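Local coordinates for arabinosyltransferase C (Mycobacterium tuberculosis, PDB 3PTY), which probably polymerises arabinose into cell-wall arabinan, its C-terminal extracellular domain, the part in this crystal, being a lectin-like carbohydrate-binding module, at residues L48-T52 and W150-P154; D57-A61 and L146-Y151; R179-D185 and A222-V228; R209-A213 and V327-L331. One frame throughout, in Å; residues are numbered along the deposited sequence.

Interaction 1 of 4, residues L48-T52 and W150-P154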
loop_
_atom_site.group_PDB
_atom_site.type_symbol
_atom_site.label_atom_id
_atom_site.label_comp_id
_atom_site.label_asym_id
_atom_site.label_seq_id
_atom_site.Cartn_x
_atom_site.Cartn_y
_atom_site.Cartn_z
ATOM N N LEU A 48 -26.921 16.786 10.244
ATOM C CA LEU A 48 -28.302 17.255 10.204
ATOM C C LEU A 48 -28.711 17.693 11.600
ATOM O O LEU A 48 -28.323 17.067 12.582
ATOM C CB LEU A 48 -29.245 16.142 9.742
ATOM C CG LEU A 48 -28.987 15.531 8.366
ATOM C CD1 LEU A 48 -30.118 14.561 8.026
ATOM C CD2 LEU A 48 -28.872 16.621 7.309
ATOM N N ALA A 49 -29.498 18.760 11.687
ATOM C CA ALA A 49 -30.064 19.181 12.966
ATOM C C ALA A 49 -31.170 18.216 13.377
ATOM O O ALA A 49 -31.972 17.798 12.544
ATOM C CB ALA A 49 -30.616 20.606 12.861
ATOM N N PRO A 50 -31.214 17.844 14.661
ATOM C CA PRO A 50 -32.346 17.039 15.128
ATOM C C PRO A 50 -33.622 17.860 15.002
ATOM O O PRO A 50 -33.566 19.079 15.146
ATOM C CB PRO A 50 -32.035 16.812 16.615
ATOM C CG PRO A 50 -30.578 17.087 16.759
ATOM C CD PRO A 50 -30.244 18.124 15.733
ATOM N N VAL A 51 -34.753 17.214 14.746
ATOM C CA VAL A 51 -36.018 17.944 14.645
ATOM C C VAL A 51 -36.464 18.482 16.004
ATOM O O VAL A 51 -36.777 19.668 16.141
ATOM C CB VAL A 51 -37.142 17.069 14.063
ATOM C CG1 VAL A 51 -38.483 17.808 14.139
ATOM C CG2 VAL A 51 -36.815 16.684 12.623
ATOM N N THR A 52 -36.495 17.611 17.010
ATOM C CA THR A 52 -36.981 18.019 18.327
ATOM C C THR A 52 -35.990 17.796 19.474
ATOM O O THR A 52 -35.936 18.593 20.405
ATOM C CB THR A 52 -38.324 17.340 18.677
ATOM O OG1 THR A 52 -38.196 15.919 18.541
ATOM C CG2 THR A 52 -39.432 17.834 17.751
ATOM N N TRP A 150 -35.852 11.888 15.035
ATOM C CA TRP A 150 -35.886 12.464 13.697
ATOM C C TRP A 150 -34.888 13.601 13.515
ATOM O O TRP A 150 -34.721 14.445 14.402
ATOM C CB TRP A 150 -37.293 12.969 13.376
ATOM C CG TRP A 150 -38.310 11.876 13.253
ATOM C CD1 TRP A 150 -39.273 11.539 14.165
ATOM C CD2 TRP A 150 -38.474 10.981 12.146
ATOM N NE1 TRP A 150 -40.024 10.485 13.691
ATOM C CE2 TRP A 150 -39.560 10.128 12.450
ATOM C CE3 TRP A 150 -37.817 10.825 10.917
ATOM C CZ2 TRP A 150 -40.000 9.127 11.579
ATOM C CZ3 TRP A 150 -38.260 9.826 10.040
ATOM C CH2 TRP A 150 -39.340 8.992 10.381
ATOM N N TYR A 151 -34.252 13.624 12.343
ATOM C CA TYR A 151 -33.340 14.691 11.954
ATOM C C TYR A 151 -33.921 15.447 10.761
ATOM O O TYR A 151 -34.573 14.859 9.907
ATOM C CB TYR A 151 -31.981 14.107 11.564
ATOM C CG TYR A 151 -31.221 13.512 12.725
ATOM C CD1 TYR A 151 -31.406 12.180 13.092
ATOM C CD2 TYR A 151 -30.320 14.284 13.463
ATOM C CE1 TYR A 151 -30.705 11.627 14.155
ATOM C CE2 TYR A 151 -29.621 13.740 14.539
ATOM C CZ TYR A 151 -29.819 12.415 14.876
ATOM O OH TYR A 151 -29.118 11.862 15.921
ATOM N N ARG A 152 -33.652 16.745 10.694
ATOM C CA ARG A 152 -34.237 17.603 9.676
ATOM C C ARG A 152 -33.394 17.588 8.407
ATOM O O ARG A 152 -32.179 17.803 8.456
ATOM C CB ARG A 152 -34.355 19.028 10.223
ATOM C CG ARG A 152 -35.017 20.047 9.286
ATOM C CD ARG A 152 -36.550 19.953 9.298
ATOM N NE ARG A 152 -37.216 20.338 10.556
ATOM C CZ ARG A 152 -36.680 21.049 11.551
ATOM N NH1 ARG A 152 -35.434 21.500 11.488
ATOM N NH2 ARG A 152 -37.406 21.319 12.630
ATOM N N LEU A 153 -34.030 17.328 7.270
ATOM C CA LEU A 153 -33.345 17.456 5.984
ATOM C C LEU A 153 -33.274 18.928 5.610
ATOM O O LEU A 153 -34.185 19.689 5.922
ATOM C CB LEU A 153 -34.079 16.683 4.887
ATOM C CG LEU A 153 -34.023 15.156 4.925
ATOM C CD1 LEU A 153 -35.063 14.575 3.973
ATOM C CD2 LEU A 153 -32.632 14.647 4.560
ATOM N N PRO A 154 -32.188 19.337 4.937
ATOM C CA PRO A 154 -31.995 20.742 4.562
ATOM C C PRO A 154 -33.035 21.225 3.556
ATOM O O PRO A 154 -33.530 20.447 2.737
ATOM C CB PRO A 154 -30.613 20.744 3.890
ATOM C CG PRO A 154 -29.977 19.452 4.265
ATOM C CD PRO A 154 -31.090 18.481 4.459
HETATM O O HOH W 1 -30.561 19.756 9.191
HETATM O O HOH W 2 -35.347 14.818 17.098
#
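A single beta bridge, Pro50 with Tyr151, fastens the loop between strand 37-40 and helix 55-58 to the end of strand 144-152. The bridge is bonded through the residues on either side, so proline, which lacks an N-H, is tolerated: Arg152 N gives its hydrogen to Ala49 O at 2.7 Å, nearly straight, and Val51 N gives its own to Trp150 O at 2.8 Å. Water bridges lengthen the seam past both ends, one joining Ala49 N to Arg152 O, the other Thr52 N to Trp150 O. Leu48, buried, packs alongside the strand. Its CB lies 3.9 Å from Tyr151 CB, and farther out its CD2 meets Pro154 CD at 4.1 Å, the two side chains crossing at about a right angle. The Tyr151 ring brings its edge to the backbone of Leu48, CD2 standing 3.5 Å from Leu48 O, while CE2 touches Pro50 CG. On the strand's other flank Val51 sends CG2, anti to its carbonyl carbon, against Trp150 CB at 3.8 Å. Arg152 is bent at chi2 (80°) and chi3 (67°), which folds its guanidinium back so that one face lies over Val51 CA. Two straight backbone bonds fix the register of a loop that belongs to no regular strand; apolar groups from leucine, proline and valine close around them, while the charged end of Arg152 stays on the exposed surface.

Interaction 2 of 4, residues D57-A61 and L146-Y151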
loop_
_atom_site.group_PDB
_atom_site.type_symbol
_atom_site.label_atom_id
_atom_site.label_comp_id
_atom_site.label_asym_id
_atom_site.label_seq_id
_atom_site.Cartn_x
_atom_site.Cartn_y
_atom_site.Cartn_z
ATOM N N ASP A 57 -29.128 13.777 22.660
ATOM C CA ASP A 57 -30.203 12.807 22.870
ATOM C C ASP A 57 -30.663 12.134 21.579
ATOM O O ASP A 57 -31.207 11.031 21.604
ATOM C CB ASP A 57 -31.441 13.501 23.464
ATOM C CG ASP A 57 -31.207 14.050 24.870
ATOM O OD1 ASP A 57 -30.057 14.363 25.225
ATOM O OD2 ASP A 57 -32.194 14.173 25.620
ATOM N N ALA A 58 -30.486 12.822 20.458
ATOM C CA ALA A 58 -31.219 12.476 19.239
ATOM C C ALA A 58 -30.877 11.097 18.665
ATOM O O ALA A 58 -31.737 10.430 18.090
ATOM C CB ALA A 58 -31.039 13.571 18.173
ATOM N N LEU A 59 -29.637 10.655 18.833
ATOM C CA LEU A 59 -29.214 9.408 18.190
ATOM C C LEU A 59 -29.959 8.177 18.715
ATOM O O LEU A 59 -30.164 7.204 17.984
ATOM C CB LEU A 59 -27.694 9.220 18.303
ATOM C CG LEU A 59 -27.084 8.031 17.547
ATOM C CD1 LEU A 59 -27.378 8.125 16.051
ATOM C CD2 LEU A 59 -25.576 7.958 17.791
ATOM N N GLY A 60 -30.359 8.211 19.982
ATOM C CA GLY A 60 -31.076 7.084 20.563
ATOM C C GLY A 60 -32.443 7.446 21.123
ATOM O O GLY A 60 -32.982 6.733 21.968
ATOM N N ALA A 61 -33.013 8.545 20.639
ATOM C CA ALA A 61 -34.237 9.100 21.225
ATOM C C ALA A 61 -35.496 8.276 20.954
ATOM O O ALA A 61 -36.477 8.384 21.683
ATOM C CB ALA A 61 -34.443 10.539 20.770
ATOM N N LEU A 146 -31.784 -0.262 17.435
ATOM C CA LEU A 146 -31.708 1.182 17.590
ATOM C C LEU A 146 -32.673 1.871 16.645
ATOM O O LEU A 146 -32.808 1.483 15.486
ATOM C CB LEU A 146 -30.288 1.676 17.316
ATOM C CG LEU A 146 -30.045 3.185 17.443
ATOM C CD1 LEU A 146 -30.182 3.636 18.901
ATOM C CD2 LEU A 146 -28.670 3.544 16.929
ATOM N N ARG A 147 -33.336 2.902 17.152
ATOM C CA ARG A 147 -34.121 3.804 16.330
ATOM C C ARG A 147 -33.836 5.203 16.835
ATOM O O ARG A 147 -34.142 5.522 17.984
ATOM C CB ARG A 147 -35.618 3.495 16.462
ATOM C CG ARG A 147 -36.513 4.435 15.679
ATOM C CD ARG A 147 -37.955 3.917 15.609
ATOM N NE ARG A 147 -38.676 4.084 16.874
ATOM C CZ ARG A 147 -39.045 3.084 17.667
ATOM N NH1 ARG A 147 -38.763 1.827 17.336
ATOM N NH2 ARG A 147 -39.701 3.344 18.792
ATOM N N SER A 148 -33.230 6.032 15.992
ATOM C CA SER A 148 -32.893 7.386 16.399
ATOM C C SER A 148 -34.143 8.257 16.404
ATOM O O SER A 148 -35.194 7.865 15.893
ATOM C CB SER A 148 -31.852 7.999 15.452
ATOM O OG SER A 148 -32.464 8.443 14.241
ATOM N N GLY A 149 -34.017 9.447 16.979
ATOM C CA GLY A 149 -35.024 10.469 16.800
ATOM C C GLY A 149 -34.934 10.995 15.380
ATOM O O GLY A 149 -34.041 10.607 14.601
ATOM N N TRP A 150 -35.852 11.888 15.035
ATOM C CA TRP A 150 -35.886 12.464 13.697
ATOM C C TRP A 150 -34.888 13.601 13.515
ATOM O O TRP A 150 -34.721 14.445 14.402
ATOM C CB TRP A 150 -37.293 12.969 13.376
ATOM C CG TRP A 150 -38.310 11.876 13.253
ATOM C CD1 TRP A 150 -39.273 11.539 14.165
ATOM C CD2 TRP A 150 -38.474 10.981 12.146
ATOM N NE1 TRP A 150 -40.024 10.485 13.691
ATOM C CE2 TRP A 150 -39.560 10.128 12.450
ATOM C CE3 TRP A 150 -37.817 10.825 10.917
ATOM C CZ2 TRP A 150 -40.000 9.127 11.579
ATOM C CZ3 TRP A 150 -38.260 9.826 10.040
ATOM C CH2 TRP A 150 -39.340 8.992 10.381
ATOM N N TYR A 151 -34.252 13.624 12.343
ATOM C CA TYR A 151 -33.340 14.691 11.954
ATOM C C TYR A 151 -33.921 15.447 10.761
ATOM O O TYR A 151 -34.573 14.859 9.907
ATOM C CB TYR A 151 -31.981 14.107 11.564
ATOM C CG TYR A 151 -31.221 13.512 12.725
ATOM C CD1 TYR A 151 -31.406 12.180 13.092
ATOM C CD2 TYR A 151 -30.320 14.284 13.463
ATOM C CE1 TYR A 151 -30.705 11.627 14.155
ATOM C CE2 TYR A 151 -29.621 13.740 14.539
ATOM C CZ TYR A 151 -29.819 12.415 14.876
ATOM O OH TYR A 151 -29.118 11.862 15.921
#
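Ala58 O takes the amide hydrogen of Gly149 at 2.7 Å (N-H...O 159°), the hydrogen bond joining the turn after helix 55-58 to strand 144-152. The same carbonyl receives a weak bond from Ala61 N, closing the type I turn from Ala58 to Ala61. Glycine suits position 149 because a CB would point into the turn, toward the Ala61 methyl, already 4.0 Å from Gly149 CA. Ser148 turns its hydroxyl back on its own strand: with chi1 at 78°, OG sits between backbone N and carbonyl carbon and donates to Gly149 O at 2.7 Å. OG is also bonded to Leu227 N, so two bonds hold it, one within its own strand and one from the adjoining strand. Leu59 O is buried without a polar partner; Ser148 CA makes a CA-H...O contact with it, and Leu146 CD1, 3.7 Å from Leu59 O, is a methyl that cannot satisfy it. The phenol of Tyr151 reaches the end of helix 55-58, its CZ 3.7 Å from Ala58 CB, where a small alanine lets the ring come close. The helix thus ends in a beta turn packed on an irregular part of a strand near the margin of the antiparallel sheet of this beta-sandwich domain.

Interaction 3 of 4, residues R179-D185 and A222-V228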
loop_
_atom_site.group_PDB
_atom_site.type_symbol
_atom_site.label_atom_id
_atom_site.label_comp_id
_atom_site.label_asym_id
_atom_site.label_seq_id
_atom_site.Cartn_x
_atom_site.Cartn_y
_atom_site.Cartn_z
ATOM N N ARG A 179 -30.678 0.941 8.232
ATOM C CA ARG A 179 -31.484 1.608 7.223
ATOM C C ARG A 179 -31.735 3.052 7.590
ATOM O O ARG A 179 -31.684 3.427 8.759
ATOM C CB ARG A 179 -32.817 0.870 7.025
ATOM C CG ARG A 179 -32.642 -0.586 6.589
ATOM C CD ARG A 179 -33.975 -1.246 6.246
ATOM N NE ARG A 179 -34.601 -0.569 5.124
ATOM C CZ ARG A 179 -34.582 -1.001 3.866
ATOM N NH1 ARG A 179 -33.988 -2.144 3.547
ATOM N NH2 ARG A 179 -35.173 -0.284 2.925
ATOM N N LEU A 180 -31.993 3.854 6.569
ATOM C CA LEU A 180 -32.395 5.233 6.743
ATOM C C LEU A 180 -33.870 5.316 6.388
ATOM O O LEU A 180 -34.259 4.963 5.276
ATOM C CB LEU A 180 -31.601 6.123 5.782
ATOM C CG LEU A 180 -31.929 7.618 5.769
ATOM C CD1 LEU A 180 -31.227 8.336 6.908
ATOM C CD2 LEU A 180 -31.530 8.222 4.433
ATOM N N GLN A 181 -34.692 5.771 7.326
ATOM C CA GLN A 181 -36.106 5.989 7.049
ATOM C C GLN A 181 -36.352 7.475 6.830
ATOM O O GLN A 181 -35.684 8.310 7.436
ATOM C CB GLN A 181 -36.964 5.484 8.212
ATOM C CG GLN A 181 -36.836 3.994 8.484
ATOM C CD GLN A 181 -37.795 3.515 9.557
ATOM O OE1 GLN A 181 -38.338 4.314 10.315
ATOM N NE2 GLN A 181 -38.008 2.203 9.627
ATOM N N TRP A 182 -37.300 7.800 5.957
ATOM C CA TRP A 182 -37.683 9.188 5.731
ATOM C C TRP A 182 -39.168 9.400 5.996
ATOM O O TRP A 182 -39.948 8.441 6.072
ATOM C CB TRP A 182 -37.334 9.634 4.307
ATOM C CG TRP A 182 -37.964 8.792 3.228
ATOM C CD1 TRP A 182 -39.285 8.777 2.857
ATOM C CD2 TRP A 182 -37.295 7.865 2.365
ATOM N NE1 TRP A 182 -39.473 7.886 1.825
ATOM C CE2 TRP A 182 -38.265 7.315 1.505
ATOM C CE3 TRP A 182 -35.964 7.444 2.239
ATOM C CZ2 TRP A 182 -37.949 6.366 0.529
ATOM C CZ3 TRP A 182 -35.651 6.495 1.266
ATOM C CH2 TRP A 182 -36.642 5.968 0.429
ATOM N N ALA A 183 -39.559 10.663 6.111
ATOM C CA ALA A 183 -40.936 11.006 6.440
ATOM C C ALA A 183 -41.227 12.468 6.145
ATOM O O ALA A 183 -40.316 13.304 6.138
ATOM C CB ALA A 183 -41.213 10.707 7.920
ATOM N N THR A 184 -42.501 12.764 5.897
ATOM C CA THR A 184 -42.990 14.135 5.875
ATOM C C THR A 184 -43.233 14.566 7.322
ATOM O O THR A 184 -43.215 13.735 8.232
ATOM C CB THR A 184 -44.339 14.221 5.139
ATOM O OG1 THR A 184 -45.298 13.420 5.836
ATOM C CG2 THR A 184 -44.208 13.719 3.700
ATOM N N ASP A 185 -43.475 15.857 7.535
ATOM C CA ASP A 185 -43.781 16.351 8.876
ATOM C C ASP A 185 -44.969 15.604 9.465
ATOM O O ASP A 185 -44.954 15.198 10.628
ATOM C CB ASP A 185 -44.078 17.849 8.844
ATOM C CG ASP A 185 -42.827 18.690 8.711
ATOM O OD1 ASP A 185 -41.709 18.127 8.778
ATOM O OD2 ASP A 185 -42.957 19.922 8.545
ATOM N N ALA A 222 -39.978 14.351 1.394
ATOM C CA ALA A 222 -39.474 13.981 2.713
ATOM C C ALA A 222 -38.870 15.209 3.387
ATOM O O ALA A 222 -38.163 15.984 2.748
ATOM C CB ALA A 222 -38.438 12.874 2.602
ATOM N N THR A 223 -39.144 15.389 4.674
ATOM C CA THR A 223 -38.557 16.517 5.401
ATOM C C THR A 223 -37.696 16.063 6.576
ATOM O O THR A 223 -36.920 16.849 7.122
ATOM C CB THR A 223 -39.641 17.448 5.962
ATOM O OG1 THR A 223 -40.573 16.674 6.725
ATOM C CG2 THR A 223 -40.373 18.179 4.829
ATOM N N GLN A 224 -37.847 14.804 6.972
ATOM C CA GLN A 224 -37.149 14.281 8.144
ATOM C C GLN A 224 -36.611 12.881 7.869
ATOM O O GLN A 224 -37.191 12.135 7.079
ATOM C CB GLN A 224 -38.098 14.237 9.352
ATOM C CG GLN A 224 -38.809 15.551 9.629
ATOM C CD GLN A 224 -39.693 15.503 10.864
ATOM O OE1 GLN A 224 -39.470 14.707 11.783
ATOM N NE2 GLN A 224 -40.700 16.373 10.897
ATOM N N VAL A 225 -35.505 12.521 8.519
ATOM C CA VAL A 225 -34.981 11.164 8.401
ATOM C C VAL A 225 -34.557 10.649 9.762
ATOM O O VAL A 225 -34.287 11.431 10.673
ATOM C CB VAL A 225 -33.770 11.080 7.449
ATOM C CG1 VAL A 225 -34.173 11.454 6.025
ATOM C CG2 VAL A 225 -32.622 11.968 7.959
ATOM N N ARG A 226 -34.498 9.332 9.902
ATOM C CA ARG A 226 -33.951 8.740 11.118
ATOM C C ARG A 226 -33.228 7.453 10.770
ATOM O O ARG A 226 -33.446 6.884 9.700
ATOM C CB ARG A 226 -35.054 8.480 12.148
ATOM C CG ARG A 226 -36.022 7.365 11.763
ATOM C CD ARG A 226 -37.103 7.158 12.839
ATOM N NE ARG A 226 -38.139 6.235 12.380
ATOM C CZ ARG A 226 -39.301 6.032 12.997
ATOM N NH1 ARG A 226 -39.593 6.681 14.127
ATOM N NH2 ARG A 226 -40.174 5.174 12.483
ATOM N N LEU A 227 -32.377 6.998 11.684
ATOM C CA LEU A 227 -31.631 5.761 11.511
ATOM C C LEU A 227 -32.289 4.634 12.282
ATOM O O LEU A 227 -32.769 4.831 13.401
ATOM C CB LEU A 227 -30.197 5.927 12.038
ATOM C CG LEU A 227 -29.363 7.048 11.429
ATOM C CD1 LEU A 227 -27.967 7.071 12.064
ATOM C CD2 LEU A 227 -29.281 6.872 9.911
ATOM N N VAL A 228 -32.299 3.445 11.692
ATOM C CA VAL A 228 -32.758 2.265 12.407
ATOM C C VAL A 228 -31.746 1.158 12.186
ATOM O O VAL A 228 -31.221 0.992 11.084
ATOM C CB VAL A 228 -34.162 1.817 11.959
ATOM C CG1 VAL A 228 -35.185 2.932 12.218
ATOM C CG2 VAL A 228 -34.157 1.419 10.494
HETATM O O HOH W 3 -43.441 16.658 12.365
#
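Gln181 runs from its strand toward Arg226 and Val228 on the neighbouring one. Its CB lies 4.1 Å from Arg226 CG; CG, anti to the carbonyl carbon (chi1 -62°), carries the extended chain onward until CD packs on Val228 CG1 at 3.8 Å. At the tip, OE1 accepts from two nitrogens of Arg226, NE at 2.8 Å and NH2 at 3.0 Å. It lies in the guanidinium plane, although the amide is turned 44° from that plane, and NE2 rests near the Val228 methyls. The long, flat ends of glutamine and arginine thus pair on the partly exposed face. Leu180, Trp182, Val225 and Leu227 occupy the reverse face, where Leu180 CD1 touches Val225 CB and Leu227 CD2 and packs with Phe199 of the next strand. Beyond the strand end, Asp185 OD1 receives Thr223 OG1 at 2.8 Å and Gln224 NE2 at 2.9 Å from opposite faces of the carboxylate, which probably steadies its negative charge. Ala183 O likewise accepts twice, from Thr223 N at 2.8 Å and Gln224 N at 3.0 Å. Two residues set against one make a classic beta bulge, here ending an antiparallel strand pair in the larger sheet of the domain.

Interaction 4 of 4, residues R209-A213 and V327-L331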
loop_
_atom_site.group_PDB
_atom_site.type_symbol
_atom_site.label_atom_id
_atom_site.label_comp_id
_atom_site.label_asym_id
_atom_site.label_seq_id
_atom_site.Cartn_x
_atom_site.Cartn_y
_atom_site.Cartn_z
ATOM N N ARG A 209 -15.925 3.553 9.122
ATOM C CA ARG A 209 -15.973 3.945 7.719
ATOM C C ARG A 209 -17.228 4.751 7.468
ATOM O O ARG A 209 -18.057 4.901 8.363
ATOM C CB ARG A 209 -15.916 2.725 6.793
ATOM C CG ARG A 209 -17.133 1.805 6.879
ATOM C CD ARG A 209 -16.764 0.505 7.537
ATOM N NE ARG A 209 -17.817 -0.504 7.460
ATOM C CZ ARG A 209 -18.051 -1.376 8.432
ATOM N NH1 ARG A 209 -17.314 -1.347 9.537
ATOM N NH2 ARG A 209 -19.017 -2.270 8.312
ATOM N N ASN A 210 -17.361 5.274 6.255
ATOM C CA ASN A 210 -18.504 6.099 5.910
ATOM C C ASN A 210 -19.522 5.348 5.069
ATOM O O ASN A 210 -19.257 5.025 3.915
ATOM C CB ASN A 210 -18.034 7.366 5.181
ATOM C CG ASN A 210 -17.291 8.311 6.104
ATOM O OD1 ASN A 210 -17.779 8.638 7.181
ATOM N ND2 ASN A 210 -16.103 8.739 5.696
ATOM N N LEU A 211 -20.681 5.059 5.658
ATOM C CA LEU A 211 -21.799 4.492 4.911
ATOM C C LEU A 211 -22.411 5.608 4.073
ATOM O O LEU A 211 -22.498 6.745 4.533
ATOM C CB LEU A 211 -22.856 3.921 5.862
ATOM C CG LEU A 211 -22.392 2.953 6.956
ATOM C CD1 LEU A 211 -23.557 2.599 7.871
ATOM C CD2 LEU A 211 -21.773 1.701 6.356
ATOM N N ARG A 212 -22.830 5.294 2.848
ATOM C CA ARG A 212 -23.354 6.326 1.954
ATOM C C ARG A 212 -24.683 5.939 1.340
ATOM O O ARG A 212 -24.865 4.812 0.872
ATOM C CB ARG A 212 -22.371 6.666 0.822
ATOM C CG ARG A 212 -20.937 6.930 1.256
ATOM C CD ARG A 212 -20.004 5.837 0.745
ATOM N NE ARG A 212 -18.675 5.903 1.357
ATOM C CZ ARG A 212 -17.564 6.232 0.706
ATOM N NH1 ARG A 212 -17.614 6.519 -0.590
ATOM N NH2 ARG A 212 -16.400 6.247 1.348
ATOM N N ALA A 213 -25.600 6.899 1.329
ATOM C CA ALA A 213 -26.902 6.733 0.699
ATOM C C ALA A 213 -27.130 7.929 -0.220
ATOM O O ALA A 213 -27.096 9.070 0.232
ATOM C CB ALA A 213 -27.992 6.667 1.770
ATOM N N VAL A 327 -8.838 11.550 6.667
ATOM C CA VAL A 327 -9.950 12.480 6.558
ATOM C C VAL A 327 -11.012 11.868 5.650
ATOM O O VAL A 327 -10.701 11.077 4.755
ATOM C CB VAL A 327 -9.503 13.850 6.020
ATOM C CG1 VAL A 327 -8.454 14.466 6.949
ATOM C CG2 VAL A 327 -8.945 13.709 4.621
ATOM N N ALA A 328 -12.270 12.205 5.892
ATOM C CA ALA A 328 -13.344 11.628 5.095
ATOM C C ALA A 328 -13.209 12.101 3.652
ATOM O O ALA A 328 -12.966 13.276 3.403
ATOM C CB ALA A 328 -14.699 12.028 5.668
ATOM N N SER A 329 -13.359 11.194 2.694
ATOM C CA SER A 329 -13.315 11.598 1.294
ATOM C C SER A 329 -14.167 10.677 0.425
ATOM O O SER A 329 -14.474 9.552 0.822
ATOM C CB SER A 329 -11.870 11.608 0.784
ATOM O OG SER A 329 -11.382 10.282 0.664
ATOM N N TYR A 330 -14.519 11.157 -0.768
ATOM C CA TYR A 330 -15.427 10.450 -1.669
ATOM C C TYR A 330 -14.977 10.670 -3.104
ATOM O O TYR A 330 -14.541 11.759 -3.454
ATOM C CB TYR A 330 -16.859 10.987 -1.500
ATOM C CG TYR A 330 -17.251 11.105 -0.045
ATOM C CD1 TYR A 330 -16.953 12.247 0.677
ATOM C CD2 TYR A 330 -17.891 10.061 0.614
ATOM C CE1 TYR A 330 -17.287 12.360 2.013
ATOM C CE2 TYR A 330 -18.231 10.165 1.966
ATOM C CZ TYR A 330 -17.925 11.318 2.652
ATOM O OH TYR A 330 -18.246 11.447 3.986
ATOM N N LEU A 331 -15.090 9.644 -3.939
ATOM C CA LEU A 331 -14.743 9.785 -5.355
ATOM C C LEU A 331 -15.964 10.252 -6.150
ATOM O O LEU A 331 -16.958 9.536 -6.242
ATOM C CB LEU A 331 -14.244 8.452 -5.914
ATOM C CG LEU A 331 -13.789 8.466 -7.374
ATOM C CD1 LEU A 331 -12.604 9.418 -7.554
ATOM C CD2 LEU A 331 -13.432 7.053 -7.839
HETATM O O HOH W 4 -14.529 8.360 3.359
HETATM O O HOH W 5 -14.394 7.026 -0.453
HETATM O O HOH W 6 -16.296 7.133 -3.284
#
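Tyr330 and Arg212 meet where side chains of strand 209-214 reach the backbone edge of strand 322-331: ring atom CD2 stands over one face of the guanidinium, 3.8 Å from Arg212 CZ, the planes 64° apart. The ring presents its edge to the arginine. Beside them Asn210 ND2 touches Ala328 CB at 3.6 Å, and the small methyl lets the amide come close enough to share a water with Ser329 N. No direct hydrogen bond crosses; waters do that work within a buried contact. One accepts from Asn210 ND2 at 2.8 Å and from Ser329 N, another takes Arg212 NH2 at 2.8 Å and probably donates to Ser329 O, and a third links Leu331 N with, weakly, Arg212 NH1. Beyond this shell the polar groups have further partners. Arg212, bent at chi2 (113°), folds back so that NE donates to Asn210 O at 2.8 Å in the guanidinium plane, and its NH1 bonds Trp335 O. Asn210 OD1 accepts from Thr168 and Arg246, leaving ND2 for the water. The Tyr330 hydroxyl hydrogen-bonds Glu40 while its ring packs on Leu164 and Val166. A buried arginine with several hydrogen-bonding N-H groups suits this wet seam. The two strands, the axes of their short segments 41° apart and 8.5 Å at closest approach, belong to different sheets and pack through side chains and water in this beta-rich, lectin-like module.

Interactions 1, 2 and 3 form one continuous patch. Interactions 1 and 2 share Trp150 and Tyr151, and the loop of one meets the helix end of the other where Pro50 CB lies 3.7 Å from Ala58 CB. Strand 144-152 then passes directly to interaction 3 through the probable hydrogen bond from Tyr151 N to Val225 O at 2.8 Å. Interaction 4 lies deeper, its centre about 20 Å from that of interaction 3, and joins the same antiparallel sheet to the second sheet. The ligands lie near different contacts: the calcium ion is about 12 Å from the Leu146 side chain of interaction 2, whereas octyl arabinofuranoside touches Leu331 of interaction 4 and lies about 12 Å from the Arg212 side chain.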